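Ufm1-specific protease (Caenorhabditis elegans, PDB 5EJJ) cleaves the peptide bond after the C-terminal glycine of the ubiquitin-like modifier Ufm1, acting as a thiol protease, and helps odorant receptors reach the cilia of olfactory neurons. Local coordinates at residues E125-L139 against F234-F248. Numbering follows the deposited sequence.
Sequences EGASCVSRVGYEWSL and FTRLVTIGEVVFPAF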
ATOM      1  N   GLU A 125      -0.163  10.271  -8.365  1.00 23.33           N
ATOM      2  CA  GLU A 125      -0.659  11.584  -8.701  1.00 23.10           C
ATOM      3  C   GLU A 125      -1.912  11.773  -7.874  1.00 25.02           C
ATOM      4  O   GLU A 125      -2.671  10.826  -7.698  1.00 26.45           O
ATOM      5  CB  GLU A 125      -1.012  11.574 -10.173  1.00 22.34           C
ATOM      6  CG  GLU A 125      -1.066  12.910 -10.821  1.00 31.56           C
ATOM      7  CD  GLU A 125      -1.320  12.792 -12.319  1.00 45.05           C
ATOM      8  OE1 GLU A 125      -0.581  12.035 -13.020  1.00 39.65           O
ATOM      9  OE2 GLU A 125      -2.281  13.449 -12.787  1.00 48.68           O
ATOM     10  N   GLY A 126      -2.104  12.968  -7.322  1.00 25.91           N
ATOM     11  CA  GLY A 126      -3.358  13.323  -6.673  1.00 22.35           C
ATOM     12  C   GLY A 126      -3.472  13.078  -5.178  1.00 22.84           C
ATOM     13  O   GLY A 126      -2.664  12.386  -4.557  1.00 23.56           O
ATOM     14  N   ALA A 127      -4.503  13.669  -4.591  1.00 23.31           N
ATOM     15  CA  ALA A 127      -4.826  13.415  -3.193  1.00 26.20           C
ATOM     16  C   ALA A 127      -5.954  12.379  -3.114  1.00 24.09           C
ATOM     17  O   ALA A 127      -6.610  12.097  -4.116  1.00 22.66           O
ATOM     18  CB  ALA A 127      -5.228  14.709  -2.509  1.00 22.51           C
ATOM     19  N   SER A 128      -6.161  11.800  -1.935  1.00 21.09           N
ATOM     20  CA  SER A 128      -7.300  10.919  -1.698  1.00 18.89           C
ATOM     21  C   SER A 128      -8.361  11.615  -0.862  1.00 19.84           C
ATOM     22  O   SER A 128      -8.093  11.939   0.286  1.00 21.78           O
ATOM     23  CB  SER A 128      -6.859   9.671  -0.941  1.00 16.91           C
ATOM     24  OG  SER A 128      -6.162   8.790  -1.791  1.00 18.48           O
ATOM     25  N   CYS A 129      -9.557  11.832  -1.417  1.00 20.16           N
ATOM     26  CA  CYS A 129     -10.722  12.235  -0.611  1.00 18.91           C
ATOM     27  C   CYS A 129     -11.367  11.018   0.022  1.00 15.71           C
ATOM     28  O   CYS A 129     -11.491   9.998  -0.631  1.00 16.70           O
ATOM     29  CB  CYS A 129     -11.769  12.897  -1.480  1.00 18.06           C
ATOM     30  SG  CYS A 129     -11.139  14.269  -2.399  1.00 29.42           S
ATOM     31  N   VAL A 130     -11.810  11.121   1.269  1.00 13.86           N
ATOM     32  CA  VAL A 130     -12.397   9.962   1.929  1.00 15.14           C
ATOM     33  C   VAL A 130     -13.581  10.328   2.846  1.00 15.58           C
ATOM     34  O   VAL A 130     -13.632  11.415   3.393  1.00 18.63           O
ATOM     35  CB  VAL A 130     -11.309   9.219   2.717  1.00 16.59           C
ATOM     36  CG1 VAL A 130     -10.708  10.135   3.723  1.00 19.09           C
ATOM     37  CG2 VAL A 130     -11.855   7.999   3.401  1.00 18.04           C
ATOM     38  N   SER A 131     -14.546   9.429   2.992  1.00 15.03           N
ATOM     39  CA  SER A 131     -15.639   9.623   3.941  1.00 14.88           C
ATOM     40  C   SER A 131     -16.164   8.274   4.415  1.00 14.59           C
ATOM     41  O   SER A 131     -15.993   7.280   3.721  1.00 14.13           O
ATOM     42  CB  SER A 131     -16.759  10.462   3.325  1.00 14.41           C
ATOM     43  OG  SER A 131     -17.343   9.804   2.217  1.00 14.87           O
ATOM     44  N   ARG A 132     -16.745   8.229   5.619  1.00 18.01           N
ATOM     45  CA  ARG A 132     -17.461   7.041   6.082  1.00 14.49           C
ATOM     46  C   ARG A 132     -18.867   7.126   5.560  1.00 16.50           C
ATOM     47  O   ARG A 132     -19.499   8.192   5.565  1.00 15.76           O
ATOM     48  CB  ARG A 132     -17.557   6.992   7.584  1.00 15.89           C
ATOM     49  CG  ARG A 132     -16.468   6.271   8.237  1.00 25.60           C
ATOM     50  CD  ARG A 132     -16.930   5.698   9.568  1.00 34.32           C
ATOM     51  NE  ARG A 132     -16.517   4.301   9.637  1.00 38.66           N
ATOM     52  CZ  ARG A 132     -16.874   3.464  10.596  1.00 44.73           C
ATOM     53  NH1 ARG A 132     -17.656   3.914  11.583  1.00 47.66           N
ATOM     54  NH2 ARG A 132     -16.455   2.190  10.558  1.00 34.13           N
ATOM     55  N   VAL A 133     -19.362   5.994   5.096  1.00 15.61           N
ATOM     56  CA  VAL A 133     -20.697   5.937   4.549  1.00 16.09           C
ATOM     57  C   VAL A 133     -21.317   4.653   5.041  1.00 18.38           C
ATOM     58  O   VAL A 133     -20.634   3.634   5.117  1.00 20.60           O
ATOM     59  CB  VAL A 133     -20.656   5.884   3.040  1.00 14.42           C
ATOM     60  CG1 VAL A 133     -22.040   5.800   2.539  1.00 20.17           C
ATOM     61  CG2 VAL A 133     -19.969   7.113   2.476  1.00 12.91           C
ATOM     62  N   GLY A 134     -22.592   4.691   5.405  1.00 18.63           N
ATOM     63  CA  GLY A 134     -23.261   3.489   5.869  1.00 17.63           C
ATOM     64  C   GLY A 134     -24.536   3.262   5.102  1.00 16.83           C
ATOM     65  O   GLY A 134     -25.130   4.210   4.591  1.00 19.03           O
ATOM     66  N   TYR A 135     -24.964   2.016   4.996  1.00 16.44           N
ATOM     67  CA  TYR A 135     -26.280   1.764   4.420  1.00 19.72           C
ATOM     68  C   TYR A 135     -26.875   0.485   4.965  1.00 21.43           C
ATOM     69  O   TYR A 135     -26.190  -0.299   5.616  1.00 23.94           O
ATOM     70  CB  TYR A 135     -26.259   1.771   2.888  1.00 18.82           C
ATOM     71  CG  TYR A 135     -25.132   0.975   2.287  1.00 23.66           C
ATOM     72  CD1 TYR A 135     -23.889   1.553   2.067  1.00 21.56           C
ATOM     73  CD2 TYR A 135     -25.307  -0.356   1.930  1.00 25.43           C
ATOM     74  CE1 TYR A 135     -22.865   0.829   1.525  1.00 19.65           C
ATOM     75  CE2 TYR A 135     -24.280  -1.084   1.375  1.00 22.52           C
ATOM     76  CZ  TYR A 135     -23.063  -0.482   1.184  1.00 18.87           C
ATOM     77  OH  TYR A 135     -22.031  -1.193   0.637  1.00 23.09           O
ATOM     78  N   GLU A 136     -28.161   0.291   4.722  1.00 23.40           N
ATOM     79  CA  GLU A 136     -28.845  -0.877   5.236  1.00 26.84           C
ATOM     80  C   GLU A 136     -29.567  -1.638   4.122  1.00 28.01           C
ATOM     81  O   GLU A 136     -30.155  -1.044   3.220  1.00 26.75           O
ATOM     82  CB  GLU A 136     -29.801  -0.447   6.333  1.00 30.74           C
ATOM     83  CG  GLU A 136     -30.632  -1.548   6.926  1.00 45.06           C
ATOM     84  CD  GLU A 136     -31.588  -1.011   7.971  1.00 60.76           C
ATOM     85  OE1 GLU A 136     -32.285  -0.003   7.669  1.00 62.06           O
ATOM     86  OE2 GLU A 136     -31.623  -1.580   9.091  1.00 57.83           O
ATOM     87  N   TRP A 137     -29.487  -2.963   4.185  1.00 33.04           N
ATOM     88  CA  TRP A 137     -29.984  -3.841   3.125  1.00 33.63           C
ATOM     89  C   TRP A 137     -30.832  -4.935   3.709  1.00 40.33           C
ATOM     90  O   TRP A 137     -30.422  -5.590   4.669  1.00 39.54           O
ATOM     91  CB  TRP A 137     -28.826  -4.520   2.414  1.00 36.25           C
ATOM     92  CG  TRP A 137     -28.252  -3.714   1.364  1.00 30.55           C
ATOM     93  CD1 TRP A 137     -28.636  -2.465   1.013  1.00 28.27           C
ATOM     94  CD2 TRP A 137     -27.179  -4.080   0.495  1.00 35.14           C
ATOM     95  NE1 TRP A 137     -27.870  -2.013  -0.032  1.00 41.84           N
ATOM     96  CE2 TRP A 137     -26.965  -2.984  -0.381  1.00 40.71           C
ATOM     97  CE3 TRP A 137     -26.382  -5.219   0.363  1.00 33.00           C
ATOM     98  CZ2 TRP A 137     -25.984  -2.990  -1.393  1.00 29.01           C
ATOM     99  CZ3 TRP A 137     -25.405  -5.229  -0.652  1.00 43.57           C
ATOM    100  CH2 TRP A 137     -25.220  -4.114  -1.518  1.00 30.74           C
ATOM    101  N   SER A 138     -32.001  -5.151   3.114  1.00 46.91           N
ATOM    102  CA  SER A 138     -32.895  -6.197   3.578  1.00 41.69           C
ATOM    103  C   SER A 138     -32.970  -7.352   2.593  1.00 48.16           C
ATOM    104  O   SER A 138     -33.257  -7.157   1.408  1.00 47.78           O
ATOM    105  CB  SER A 138     -34.273  -5.625   3.854  1.00 42.58           C
ATOM    106  OG  SER A 138     -34.349  -5.198   5.200  1.00 50.41           O
ATOM    107  N   LEU A 139     -32.698  -8.556   3.098  1.00 49.38           N
ATOM    108  CA  LEU A 139     -32.724  -9.771   2.285  1.00 50.72           C
ATOM    109  C   LEU A 139     -33.817 -10.776   2.705  1.00 53.77           C
ATOM    110  O   LEU A 139     -33.717 -11.425   3.753  1.00 49.74           O
ATOM    111  CB  LEU A 139     -31.351 -10.437   2.316  1.00 51.31           C
ATOM    112  CG  LEU A 139     -30.180  -9.525   1.939  1.00 47.56           C
ATOM    113  CD1 LEU A 139     -28.939 -10.361   1.659  1.00 46.03           C
ATOM    114  CD2 LEU A 139     -30.518  -8.662   0.736  1.00 45.71           C
ATOM    115  N   PHE A 234     -37.010 -12.171   6.883  1.00 53.64           N
ATOM    116  CA  PHE A 234     -35.973 -11.406   6.161  1.00 57.33           C
ATOM    117  C   PHE A 234     -34.723 -11.128   7.003  1.00 49.25           C
ATOM    118  O   PHE A 234     -34.776 -11.145   8.228  1.00 48.44           O
ATOM    119  CB  PHE A 234     -36.519 -10.081   5.589  1.00 53.11           C
ATOM    120  CG  PHE A 234     -36.662  -8.971   6.619  1.00 61.76           C
ATOM    121  CD1 PHE A 234     -35.676  -8.002   6.769  1.00 60.93           C
ATOM    122  CD2 PHE A 234     -37.788  -8.889   7.429  1.00 66.11           C
ATOM    123  CE1 PHE A 234     -35.804  -6.982   7.716  1.00 57.77           C
ATOM    124  CE2 PHE A 234     -37.918  -7.870   8.372  1.00 62.82           C
ATOM    125  CZ  PHE A 234     -36.924  -6.920   8.514  1.00 56.57           C
ATOM    126  N   THR A 235     -33.605 -10.868   6.325  1.00 54.79           N
ATOM    127  CA  THR A 235     -32.331 -10.523   6.973  1.00 49.89           C
ATOM    128  C   THR A 235     -31.968  -9.069   6.682  1.00 44.21           C
ATOM    129  O   THR A 235     -31.925  -8.657   5.515  1.00 41.75           O
ATOM    130  CB  THR A 235     -31.182 -11.391   6.438  1.00 44.82           C
ATOM    131  OG1 THR A 235     -31.684 -12.686   6.074  1.00 47.81           O
ATOM    132  CG2 THR A 235     -30.102 -11.523   7.476  1.00 33.97           C
ATOM    133  N   ARG A 236     -31.724  -8.279   7.724  1.00 42.02           N
ATOM    134  CA  ARG A 236     -31.292  -6.900   7.500  1.00 42.30           C
ATOM    135  C   ARG A 236     -29.802  -6.794   7.771  1.00 34.94           C
ATOM    136  O   ARG A 236     -29.320  -7.148   8.838  1.00 32.37           O
ATOM    137  CB  ARG A 236     -32.105  -5.863   8.297  1.00 50.32           C
ATOM    138  CG  ARG A 236     -32.070  -6.051   9.810  1.00 64.65           C
ATOM    139  CD  ARG A 236     -32.670  -4.858  10.553  1.00 68.06           C
ATOM    140  NE  ARG A 236     -31.803  -3.674  10.532  1.00 73.48           N
ATOM    141  CZ  ARG A 236     -30.820  -3.441  11.404  1.00 68.65           C
ATOM    142  NH1 ARG A 236     -30.559  -4.319  12.364  1.00 69.32           N
ATOM    143  NH2 ARG A 236     -30.092  -2.330  11.320  1.00 64.46           N
ATOM    144  N   LEU A 237     -29.087  -6.318   6.761  1.00 33.95           N
ATOM    145  CA  LEU A 237     -27.641  -6.285   6.748  1.00 28.39           C
ATOM    146  C   LEU A 237     -27.195  -4.826   6.843  1.00 27.56           C
ATOM    147  O   LEU A 237     -27.759  -3.960   6.160  1.00 23.32           O
ATOM    148  CB  LEU A 237     -27.180  -6.945   5.447  1.00 25.47           C
ATOM    149  CG  LEU A 237     -25.754  -6.928   4.900  1.00 26.49           C
ATOM    150  CD1 LEU A 237     -24.681  -7.160   5.956  1.00 22.52           C
ATOM    151  CD2 LEU A 237     -25.693  -7.986   3.814  1.00 25.60           C
ATOM    152  N   VAL A 238     -26.227  -4.538   7.717  1.00 25.27           N
ATOM    153  CA  VAL A 238     -25.694  -3.173   7.785  1.00 24.87           C
ATOM    154  C   VAL A 238     -24.227  -3.068   7.392  1.00 21.57           C
ATOM    155  O   VAL A 238     -23.390  -3.825   7.846  1.00 22.65           O
ATOM    156  CB  VAL A 238     -25.945  -2.490   9.119  1.00 18.76           C
ATOM    157  CG1 VAL A 238     -25.454  -1.085   9.060  1.00 15.54           C
ATOM    158  CG2 VAL A 238     -27.407  -2.471   9.386  1.00 29.14           C
ATOM    159  N   THR A 239     -23.944  -2.129   6.504  1.00 21.20           N
ATOM    160  CA  THR A 239     -22.621  -1.973   5.937  1.00 23.07           C
ATOM    161  C   THR A 239     -22.192  -0.554   6.202  1.00 20.34           C
ATOM    162  O   THR A 239     -22.922   0.385   5.844  1.00 19.95           O
ATOM    163  CB  THR A 239     -22.666  -2.174   4.404  1.00 22.96           C
ATOM    164  OG1 THR A 239     -23.438  -3.345   4.092  1.00 27.16           O
ATOM    165  CG2 THR A 239     -21.262  -2.311   3.826  1.00 19.41           C
ATOM    166  N   ILE A 240     -21.047  -0.385   6.864  1.00 16.55           N
ATOM    167  CA  ILE A 240     -20.432   0.938   6.930  1.00 19.61           C
ATOM    168  C   ILE A 240     -18.952   0.817   6.647  1.00 19.19           C
ATOM    169  O   ILE A 240     -18.345  -0.219   6.943  1.00 19.55           O
ATOM    170  CB  ILE A 240     -20.682   1.673   8.268  1.00 18.40           C
ATOM    171  CG1 ILE A 240     -19.512   1.501   9.198  1.00 20.32           C
ATOM    172  CG2 ILE A 240     -21.888   1.129   8.959  1.00 16.91           C
ATOM    173  CD1 ILE A 240     -19.848   1.875  10.580  1.00 36.19           C
ATOM    174  N   GLY A 241     -18.383   1.859   6.043  1.00 16.24           N
ATOM    175  CA  GLY A 241     -16.970   1.852   5.722  1.00 16.53           C
ATOM    176  C   GLY A 241     -16.467   3.036   4.920  1.00 17.09           C
ATOM    177  O   GLY A 241     -17.253   3.893   4.534  1.00 16.56           O
ATOM    178  N   GLU A 242     -15.150   3.071   4.689  1.00 17.81           N
ATOM    179  CA  GLU A 242     -14.492   4.114   3.914  1.00 13.32           C
ATOM    180  C   GLU A 242     -15.057   4.173   2.519  1.00 14.07           C
ATOM    181  O   GLU A 242     -15.447   3.154   1.960  1.00 14.85           O
ATOM    182  CB  GLU A 242     -13.014   3.790   3.737  1.00 14.81           C
ATOM    183  CG  GLU A 242     -12.163   3.772   4.992  1.00 32.01           C
ATOM    184  CD  GLU A 242     -10.651   3.572   4.695  1.00 38.66           C
ATOM    185  OE1 GLU A 242     -10.301   2.769   3.774  1.00 26.55           O
ATOM    186  OE2 GLU A 242      -9.817   4.232   5.384  1.00 43.35           O
ATOM    187  N   VAL A 243     -15.077   5.365   1.940  1.00 11.89           N
ATOM    188  CA  VAL A 243     -15.181   5.491   0.499  1.00 10.62           C
ATOM    189  C   VAL A 243     -14.149   6.519   0.041  1.00 14.46           C
ATOM    190  O   VAL A 243     -14.217   7.688   0.419  1.00 14.89           O
ATOM    191  CB  VAL A 243     -16.575   5.898   0.054  1.00 11.50           C
ATOM    192  CG1 VAL A 243     -16.631   6.006  -1.441  1.00 10.49           C
ATOM    193  CG2 VAL A 243     -17.585   4.885   0.522  1.00 12.99           C
ATOM    194  N   VAL A 244     -13.185   6.065  -0.767  1.00 17.84           N
ATOM    195  CA  VAL A 244     -12.030   6.865  -1.167  1.00 12.49           C
ATOM    196  C   VAL A 244     -12.065   7.165  -2.650  1.00 13.93           C
ATOM    197  O   VAL A 244     -12.237   6.262  -3.458  1.00 16.29           O
ATOM    198  CB  VAL A 244     -10.736   6.119  -0.908  1.00  8.70           C
ATOM    199  CG1 VAL A 244      -9.592   7.034  -1.142  1.00 11.61           C
ATOM    200  CG2 VAL A 244     -10.709   5.591   0.500  1.00 10.04           C
ATOM    201  N   PHE A 245     -11.909   8.437  -3.010  1.00 16.87           N
ATOM    202  CA  PHE A 245     -11.799   8.831  -4.414  1.00 14.75           C
ATOM    203  C   PHE A 245     -10.710   9.890  -4.633  1.00 18.03           C
ATOM    204  O   PHE A 245     -10.479  10.735  -3.768  1.00 18.21           O
ATOM    205  CB  PHE A 245     -13.136   9.308  -4.949  1.00 12.88           C
ATOM    206  CG  PHE A 245     -13.667  10.556  -4.293  1.00 16.19           C
ATOM    207  CD1 PHE A 245     -14.399  10.484  -3.114  1.00 15.63           C
ATOM    208  CD2 PHE A 245     -13.490  11.805  -4.891  1.00 16.54           C
ATOM    209  CE1 PHE A 245     -14.930  11.635  -2.529  1.00 15.74           C
ATOM    210  CE2 PHE A 245     -14.013  12.966  -4.304  1.00 16.29           C
ATOM    211  CZ  PHE A 245     -14.734  12.876  -3.120  1.00 16.85           C
ATOM    212  N   PRO A 246     -10.015   9.829  -5.782  1.00 16.34           N
ATOM    213  CA  PRO A 246      -8.914  10.750  -6.060  1.00 17.45           C
ATOM    214  C   PRO A 246      -9.307  12.202  -6.320  1.00 18.24           C
ATOM    215  O   PRO A 246     -10.228  12.474  -7.073  1.00 18.69           O
ATOM    216  CB  PRO A 246      -8.275  10.154  -7.313  1.00 16.09           C
ATOM    217  CG  PRO A 246      -9.296   9.312  -7.887  1.00 12.79           C
ATOM    218  CD  PRO A 246     -10.043   8.738  -6.761  1.00 13.55           C
ATOM    219  N   ALA A 247      -8.572  13.112  -5.678  1.00 22.35           N
ATOM    220  CA  ALA A 247      -8.587  14.551  -5.952  1.00 22.37           C
ATOM    221  C   ALA A 247      -7.356  14.901  -6.784  1.00 25.25           C
ATOM    222  O   ALA A 247      -6.236  14.930  -6.255  1.00 26.24           O
ATOM    223  CB  ALA A 247      -8.515  15.298  -4.649  1.00 22.32           C
ATOM    224  N   PHE A 248      -7.536  15.146  -8.077  1.00 24.88           N
ATOM    225  CA  PHE A 248      -6.391  15.472  -8.920  1.00 24.99           C
ATOM    226  C   PHE A 248      -6.252  16.983  -9.034  1.00 30.85           C
ATOM    227  O   PHE A 248      -7.253  17.703  -9.072  1.00 32.04           O
ATOM    228  CB  PHE A 248      -6.528  14.845 -10.308  1.00 24.85           C
ATOM    229  CG  PHE A 248      -6.457  13.353 -10.306  1.00 22.17           C
ATOM    230  CD1 PHE A 248      -5.271  12.708  -9.996  1.00 22.29           C
ATOM    231  CD2 PHE A 248      -7.569  12.594 -10.613  1.00 19.77           C
ATOM    232  CE1 PHE A 248      -5.188  11.337  -9.993  1.00 17.66           C
ATOM    233  CE2 PHE A 248      -7.503  11.219 -10.605  1.00 18.15           C
ATOM    234  CZ  PHE A 248      -6.308  10.586 -10.295  1.00 16.85           C
TER
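Strands 127-139 and 235-247 form a long antiparallel ladder at one margin of a mixed sheet: bridges run without a break from Ala127 with Ala247 to Leu139 with Thr235, and seven pairs are closed by reciprocal N-H to O=C bonds. The short segments' axes run at 145° to each other, so the ribbon is clearly twisted.

Alternation sorts the side chains onto two faces. On the face carrying Cys129, Val133 and Tyr135, the Phe245 ring lies back over its neighbour: its CG sits between backbone N and carbonyl carbon (chi1 64°), bringing one ring face to Cys129 CB, which lies 3.5 Å from the centroid, nearly over the ring centre. Cys129 SG meets the same ring obliquely and reaches Ala247 CB at 3.6 Å. Tyr135 repeats this pose, with Thr239 CB over one face of its ring, 3.9 Å from the centroid. Helix 253-280 packs here against Val133 and Phe245, and its Thr271 bonds the Tyr135 hydroxyl; helix 144-156 touches Trp137.

On the other face, Arg236 NE and NH2 form a side-on salt bridge, both nitrogens meeting the one oxygen, Glu136 OE2, NH2 at 2.8 Å. That oxygen lies in the guanidinium plane, while the carboxylate stands 89° to it. Further along, Ile240 CD1 lies 3.4 Å from Arg132 CZ, over one guanidinium face.

Strand 127-139 pairs in parallel with strand 199-205 on its other side, and 235-247 is the outermost strand of this sheet within the chain: a long-range antiparallel edge pairing, its strands brought together across the intervening helix 144-156 and strands such as 199-205, typical of a twisted mixed alpha/beta sheet with helices against one face.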